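Local coordinates for intracellular growth locus, subunit C (Francisella tularensis subsp. tularensis, PDB 2QWU), which is encoded in the Francisella pathogenicity island and, judging by its name and family, probably supports growth of the bacterium inside host cells, at residues L111-S125 with D142-F156. The protein carries 2 engineered substitutions. Sequence-based numbering, arbitrary orientation.
Sequences LQASATDMKIKLGNS and DLSNLELYPISAKAF
An antiparallel strand pair, 120-122 against 147-150, forms the middle of this contact, its short axes 4.7 Å apart at 162°. I120 and L148 form a hydrogen-bonded pair: L148 N meets I120 O at 2.8 Å in the carbonyl plane, while I120 N returns a bond to L148 O. The bonding continues to L122 N, which reaches L146 O nearly along the C=O axis, N-H...O 179°.

K121 and E147 share one face of the sheet, and K119, just before the strand, also reaches E147; each lysine is linked to the carboxylate through a water. K119 NZ stays 4.2 Å from E147 OE1, too far for a salt bridge; one water joins them, and a second links K121 NZ to E147 OE2. K119 NZ also donates to T116 O and lies obliquely against the Y149 ring. A bend at chi2 brings K121 NZ to N145 O, 2.7 Å away.

Strand 120-122 also pairs with 37-43, and 147-150 with 173-184, placing both inside the large antiparallel sheet. Beyond the strands, D142 forms an Asx turn: OD1 accepts S144 N and, on its syn lone pair, S144 OG, which in turn receives S125 N at 3.0 Å. At the other end, L111 CD2 approaches F156 CD2 obliquely at 3.4 Å. L111 CG is anti to the backbone N (chi1 -174°), which sends CD1 toward P150 and A153 and CD2 over to F156, while selenomethionine M118 meets the same ring through CE, 3.8 Å from F156 CZ.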
loop_
_atom_site.group_PDB
_atom_site.type_symbol
_atom_site.label_atom_id
_atom_site.label_comp_id
_atom_site.label_asym_id
_atom_site.label_seq_id
_atom_site.Cartn_x
_atom_site.Cartn_y
_atom_site.Cartn_z
ATOM N N LEU A 111 6.911 -15.124 11.925
ATOM C CA LEU A 111 5.585 -15.211 12.490
ATOM C C LEU A 111 5.445 -16.327 13.541
ATOM O O LEU A 111 4.711 -16.160 14.533
ATOM C CB LEU A 111 4.578 -15.466 11.384
ATOM C CG LEU A 111 3.124 -15.425 11.833
ATOM C CD1 LEU A 111 2.746 -13.986 12.252
ATOM C CD2 LEU A 111 2.266 -15.858 10.691
ATOM N N GLN A 112 6.117 -17.466 13.325
ATOM C CA GLN A 112 6.035 -18.590 14.267
ATOM C C GLN A 112 7.019 -18.446 15.431
ATOM O O GLN A 112 6.822 -19.016 16.484
ATOM C CB GLN A 112 6.292 -19.904 13.523
ATOM C CG GLN A 112 5.133 -20.313 12.643
ATOM C CD GLN A 112 5.421 -21.548 11.807
ATOM O OE1 GLN A 112 5.777 -22.622 12.330
ATOM N NE2 GLN A 112 5.251 -21.411 10.489
ATOM N N ALA A 113 8.083 -17.696 15.234
ATOM C CA ALA A 113 9.054 -17.494 16.280
ATOM C C ALA A 113 8.444 -16.463 17.232
ATOM O O ALA A 113 8.083 -16.801 18.349
ATOM C CB ALA A 113 10.379 -17.006 15.686
ATOM N N SER A 114 8.286 -15.218 16.780
ATOM C CA SER A 114 7.689 -14.159 17.616
ATOM C C SER A 114 6.932 -13.248 16.664
ATOM O O SER A 114 7.505 -12.382 16.012
ATOM C CB SER A 114 8.776 -13.361 18.335
ATOM O OG SER A 114 8.158 -12.453 19.247
ATOM N N ALA A 115 5.630 -13.433 16.600
ATOM C CA ALA A 115 4.841 -12.690 15.638
ATOM C C ALA A 115 4.955 -11.167 15.531
ATOM O O ALA A 115 4.968 -10.637 14.414
ATOM C CB ALA A 115 3.361 -13.106 15.792
ATOM N N THR A 116 5.058 -10.436 16.633
ATOM C CA THR A 116 5.075 -8.979 16.472
ATOM C C THR A 116 6.371 -8.405 15.914
ATOM O O THR A 116 6.469 -7.208 15.625
ATOM C CB THR A 116 4.762 -8.285 17.787
ATOM O OG1 THR A 116 5.752 -8.666 18.746
ATOM C CG2 THR A 116 3.382 -8.697 18.261
ATOM N N ASP A 117 7.371 -9.266 15.765
ATOM C CA ASP A 117 8.651 -8.858 15.199
ATOM C C ASP A 117 8.634 -8.881 13.678
ATOM O O ASP A 117 9.629 -8.477 13.061
ATOM C CB ASP A 117 9.776 -9.801 15.644
ATOM C CG ASP A 117 10.206 -9.586 17.096
ATOM O OD1 ASP A 117 10.082 -8.436 17.602
ATOM O OD2 ASP A 117 10.697 -10.578 17.708
HETATM N N MSE A 118 7.562 -9.388 13.062
HETATM C CA MSE A 118 7.528 -9.442 11.600
HETATM C C MSE A 118 7.044 -8.054 11.110
HETATM O O MSE A 118 5.839 -7.765 11.099
HETATM C CB MSE A 118 6.586 -10.569 11.125
HETATM C CG MSE A 118 6.830 -11.082 9.662
HETATM SE SE MSE A 118 6.390 -9.828 8.297
HETATM C CE MSE A 118 4.654 -9.798 8.581
ATOM N N LYS A 119 7.988 -7.217 10.680
ATOM C CA LYS A 119 7.628 -5.861 10.234
ATOM C C LYS A 119 7.508 -5.689 8.737
ATOM O O LYS A 119 8.277 -6.281 7.959
ATOM C CB LYS A 119 8.663 -4.836 10.718
ATOM C CG LYS A 119 8.983 -4.882 12.210
ATOM C CD LYS A 119 7.764 -4.798 13.088
ATOM C CE LYS A 119 8.164 -4.482 14.536
ATOM N NZ LYS A 119 6.946 -4.425 15.420
ATOM N N ILE A 120 6.551 -4.857 8.325
ATOM C CA ILE A 120 6.369 -4.544 6.921
ATOM C C ILE A 120 6.547 -3.045 6.961
ATOM O O ILE A 120 5.804 -2.334 7.655
ATOM C CB ILE A 120 4.996 -4.956 6.454
ATOM C CG1 ILE A 120 4.927 -6.485 6.596
ATOM C CG2 ILE A 120 4.740 -4.468 5.005
ATOM C CD1 ILE A 120 3.694 -7.090 6.113
ATOM N N LYS A 121 7.586 -2.562 6.281
ATOM C CA LYS A 121 7.894 -1.144 6.351
ATOM C C LYS A 121 7.734 -0.533 4.964
ATOM O O LYS A 121 8.401 -0.955 3.987
ATOM C CB LYS A 121 9.332 -0.942 6.848
ATOM C CG LYS A 121 9.796 0.519 6.868
ATOM C CD LYS A 121 9.226 1.284 8.029
ATOM C CE LYS A 121 9.930 2.669 8.240
ATOM N NZ LYS A 121 9.301 3.434 9.371
ATOM N N LEU A 122 6.822 0.430 4.873
ATOM C CA LEU A 122 6.542 1.046 3.584
ATOM C C LEU A 122 7.421 2.279 3.415
ATOM O O LEU A 122 7.662 2.997 4.402
ATOM C CB LEU A 122 5.079 1.501 3.522
ATOM C CG LEU A 122 3.994 0.510 3.946
ATOM C CD1 LEU A 122 2.584 1.084 3.606
ATOM C CD2 LEU A 122 4.224 -0.801 3.232
ATOM N N GLY A 123 7.868 2.513 2.192
ATOM C CA GLY A 123 8.688 3.674 1.892
ATOM C C GLY A 123 7.795 4.876 1.614
ATOM O O GLY A 123 6.652 4.916 2.060
ATOM N N ASN A 124 8.303 5.856 0.872
ATOM C CA ASN A 124 7.535 7.056 0.560
ATOM C C ASN A 124 6.471 6.748 -0.479
ATOM O O ASN A 124 6.766 6.174 -1.543
ATOM C CB ASN A 124 8.450 8.128 -0.027
ATOM C CG ASN A 124 9.518 8.548 0.960
ATOM O OD1 ASN A 124 9.190 8.916 2.115
ATOM N ND2 ASN A 124 10.776 8.489 0.540
ATOM N N SER A 125 5.245 7.140 -0.178
ATOM C CA SER A 125 4.187 6.955 -1.170
ATOM C C SER A 125 4.121 8.159 -2.110
ATOM O O SER A 125 4.627 9.260 -1.812
ATOM C CB SER A 125 2.828 6.709 -0.463
ATOM O OG SER A 125 2.496 7.675 0.499
ATOM N N ASP A 142 -1.470 9.256 2.947
ATOM C CA ASP A 142 0.013 9.314 2.898
ATOM C C ASP A 142 0.540 8.148 3.754
ATOM O O ASP A 142 0.508 8.182 4.992
ATOM C CB ASP A 142 0.533 10.673 3.464
ATOM C CG ASP A 142 2.023 10.854 3.268
ATOM O OD1 ASP A 142 2.696 9.847 2.961
ATOM O OD2 ASP A 142 2.542 12.008 3.419
ATOM N N LEU A 143 1.014 7.100 3.092
ATOM C CA LEU A 143 1.484 5.909 3.788
ATOM C C LEU A 143 2.999 5.963 4.069
ATOM O O LEU A 143 3.565 5.007 4.553
ATOM C CB LEU A 143 1.212 4.668 2.901
ATOM C CG LEU A 143 -0.293 4.414 2.704
ATOM C CD1 LEU A 143 -0.465 3.250 1.688
ATOM C CD2 LEU A 143 -0.976 4.111 4.042
ATOM N N SER A 144 3.641 7.070 3.739
ATOM C CA SER A 144 5.093 7.117 3.875
ATOM C C SER A 144 5.612 6.690 5.215
ATOM O O SER A 144 5.165 7.180 6.245
ATOM C CB SER A 144 5.653 8.527 3.524
ATOM O OG SER A 144 5.185 8.966 2.254
ATOM N N ASN A 145 6.576 5.764 5.175
ATOM C CA ASN A 145 7.227 5.252 6.351
ATOM C C ASN A 145 6.409 4.467 7.316
ATOM O O ASN A 145 6.888 4.184 8.402
ATOM C CB ASN A 145 7.945 6.394 7.075
ATOM C CG ASN A 145 9.105 6.932 6.238
ATOM O OD1 ASN A 145 9.760 6.161 5.532
ATOM N ND2 ASN A 145 9.360 8.233 6.308
ATOM N N LEU A 146 5.194 4.070 6.928
ATOM C CA LEU A 146 4.370 3.349 7.857
ATOM C C LEU A 146 4.951 1.968 8.132
ATOM O O LEU A 146 5.369 1.293 7.193
ATOM C CB LEU A 146 2.947 3.255 7.292
ATOM C CG LEU A 146 1.898 2.532 8.136
ATOM C CD1 LEU A 146 1.489 3.378 9.352
ATOM C CD2 LEU A 146 0.625 2.342 7.224
ATOM N N GLU A 147 4.971 1.551 9.410
ATOM C CA GLU A 147 5.439 0.230 9.786
ATOM C C GLU A 147 4.249 -0.564 10.328
ATOM O O GLU A 147 3.557 -0.146 11.278
ATOM C CB GLU A 147 6.511 0.261 10.872
ATOM C CG GLU A 147 7.074 -1.141 11.155
ATOM C CD GLU A 147 8.385 -1.095 11.948
ATOM O OE1 GLU A 147 8.323 -1.156 13.187
ATOM O OE2 GLU A 147 9.477 -0.970 11.332
ATOM N N LEU A 148 4.000 -1.689 9.691
ATOM C CA LEU A 148 2.892 -2.561 10.091
ATOM C C LEU A 148 3.454 -3.869 10.665
ATOM O O LEU A 148 4.556 -4.305 10.319
ATOM C CB LEU A 148 2.041 -2.921 8.868
ATOM C CG LEU A 148 1.488 -1.740 8.017
ATOM C CD1 LEU A 148 0.933 -2.288 6.625
ATOM C CD2 LEU A 148 0.357 -1.072 8.747
ATOM N N TYR A 149 2.681 -4.517 11.526
ATOM C CA TYR A 149 3.156 -5.778 12.108
ATOM C C TYR A 149 1.917 -6.589 12.455
ATOM O O TYR A 149 0.825 -6.059 12.526
ATOM C CB TYR A 149 4.057 -5.491 13.344
ATOM C CG TYR A 149 3.371 -4.813 14.501
ATOM C CD1 TYR A 149 2.674 -5.555 15.424
ATOM C CD2 TYR A 149 3.453 -3.436 14.676
ATOM C CE1 TYR A 149 2.052 -4.937 16.525
ATOM C CE2 TYR A 149 2.842 -2.802 15.736
ATOM C CZ TYR A 149 2.152 -3.559 16.663
ATOM O OH TYR A 149 1.564 -2.937 17.745
ATOM N N PRO A 150 2.076 -7.894 12.692
ATOM C CA PRO A 150 0.908 -8.731 13.010
ATOM C C PRO A 150 0.309 -8.469 14.365
ATOM O O PRO A 150 1.037 -8.251 15.328
ATOM C CB PRO A 150 1.469 -10.160 12.972
ATOM C CG PRO A 150 2.719 -10.038 12.125
ATOM C CD PRO A 150 3.293 -8.717 12.529
ATOM N N ILE A 151 -1.013 -8.521 14.444
ATOM C CA ILE A 151 -1.684 -8.368 15.728
ATOM C C ILE A 151 -1.264 -9.612 16.527
ATOM O O ILE A 151 -0.914 -9.528 17.717
ATOM C CB ILE A 151 -3.217 -8.369 15.565
ATOM C CG1 ILE A 151 -3.676 -7.034 14.947
ATOM C CG2 ILE A 151 -3.851 -8.585 16.934
ATOM C CD1 ILE A 151 -5.018 -7.116 14.237
ATOM N N SER A 152 -1.279 -10.756 15.854
ATOM C CA SER A 152 -0.889 -12.034 16.453
ATOM C C SER A 152 -0.754 -13.056 15.341
ATOM O O SER A 152 -1.211 -12.820 14.232
ATOM C CB SER A 152 -1.964 -12.503 17.429
ATOM O OG SER A 152 -3.097 -12.956 16.707
ATOM N N ALA A 153 -0.145 -14.204 15.623
ATOM C CA ALA A 153 -0.008 -15.218 14.596
ATOM C C ALA A 153 -1.365 -15.728 14.173
ATOM O O ALA A 153 -1.608 -15.992 12.988
ATOM C CB ALA A 153 0.842 -16.387 15.102
ATOM N N LYS A 154 -2.274 -15.865 15.131
ATOM C CA LYS A 154 -3.585 -16.385 14.763
ATOM C C LYS A 154 -4.435 -15.469 13.887
ATOM O O LYS A 154 -5.187 -15.943 13.021
ATOM C CB LYS A 154 -4.349 -16.782 16.025
ATOM C CG LYS A 154 -4.261 -18.266 16.282
ATOM C CD LYS A 154 -4.311 -18.564 17.765
ATOM C CE LYS A 154 -4.197 -20.067 18.042
ATOM N NZ LYS A 154 -4.286 -20.300 19.510
ATOM N N ALA A 155 -4.312 -14.162 14.097
ATOM C CA ALA A 155 -5.101 -13.191 13.327
ATOM C C ALA A 155 -4.512 -12.935 11.915
ATOM O O ALA A 155 -5.216 -12.530 10.988
ATOM C CB ALA A 155 -5.154 -11.849 14.100
ATOM N N PHE A 156 -3.226 -13.199 11.775
ATOM C CA PHE A 156 -2.489 -12.945 10.542
ATOM C C PHE A 156 -2.701 -13.913 9.399
ATOM O O PHE A 156 -2.871 -15.135 9.601
ATOM C CB PHE A 156 -1.003 -12.885 10.892
ATOM C CG PHE A 156 -0.138 -12.551 9.747
ATOM C CD1 PHE A 156 0.127 -11.220 9.442
ATOM C CD2 PHE A 156 0.486 -13.568 9.010
ATOM C CE1 PHE A 156 1.017 -10.914 8.427
ATOM C CE2 PHE A 156 1.381 -13.256 7.977
ATOM C CZ PHE A 156 1.643 -11.938 7.698
HETATM O O HOH W 1 6.310 -1.591 14.836
HETATM O O HOH W 2 10.379 1.959 11.390
#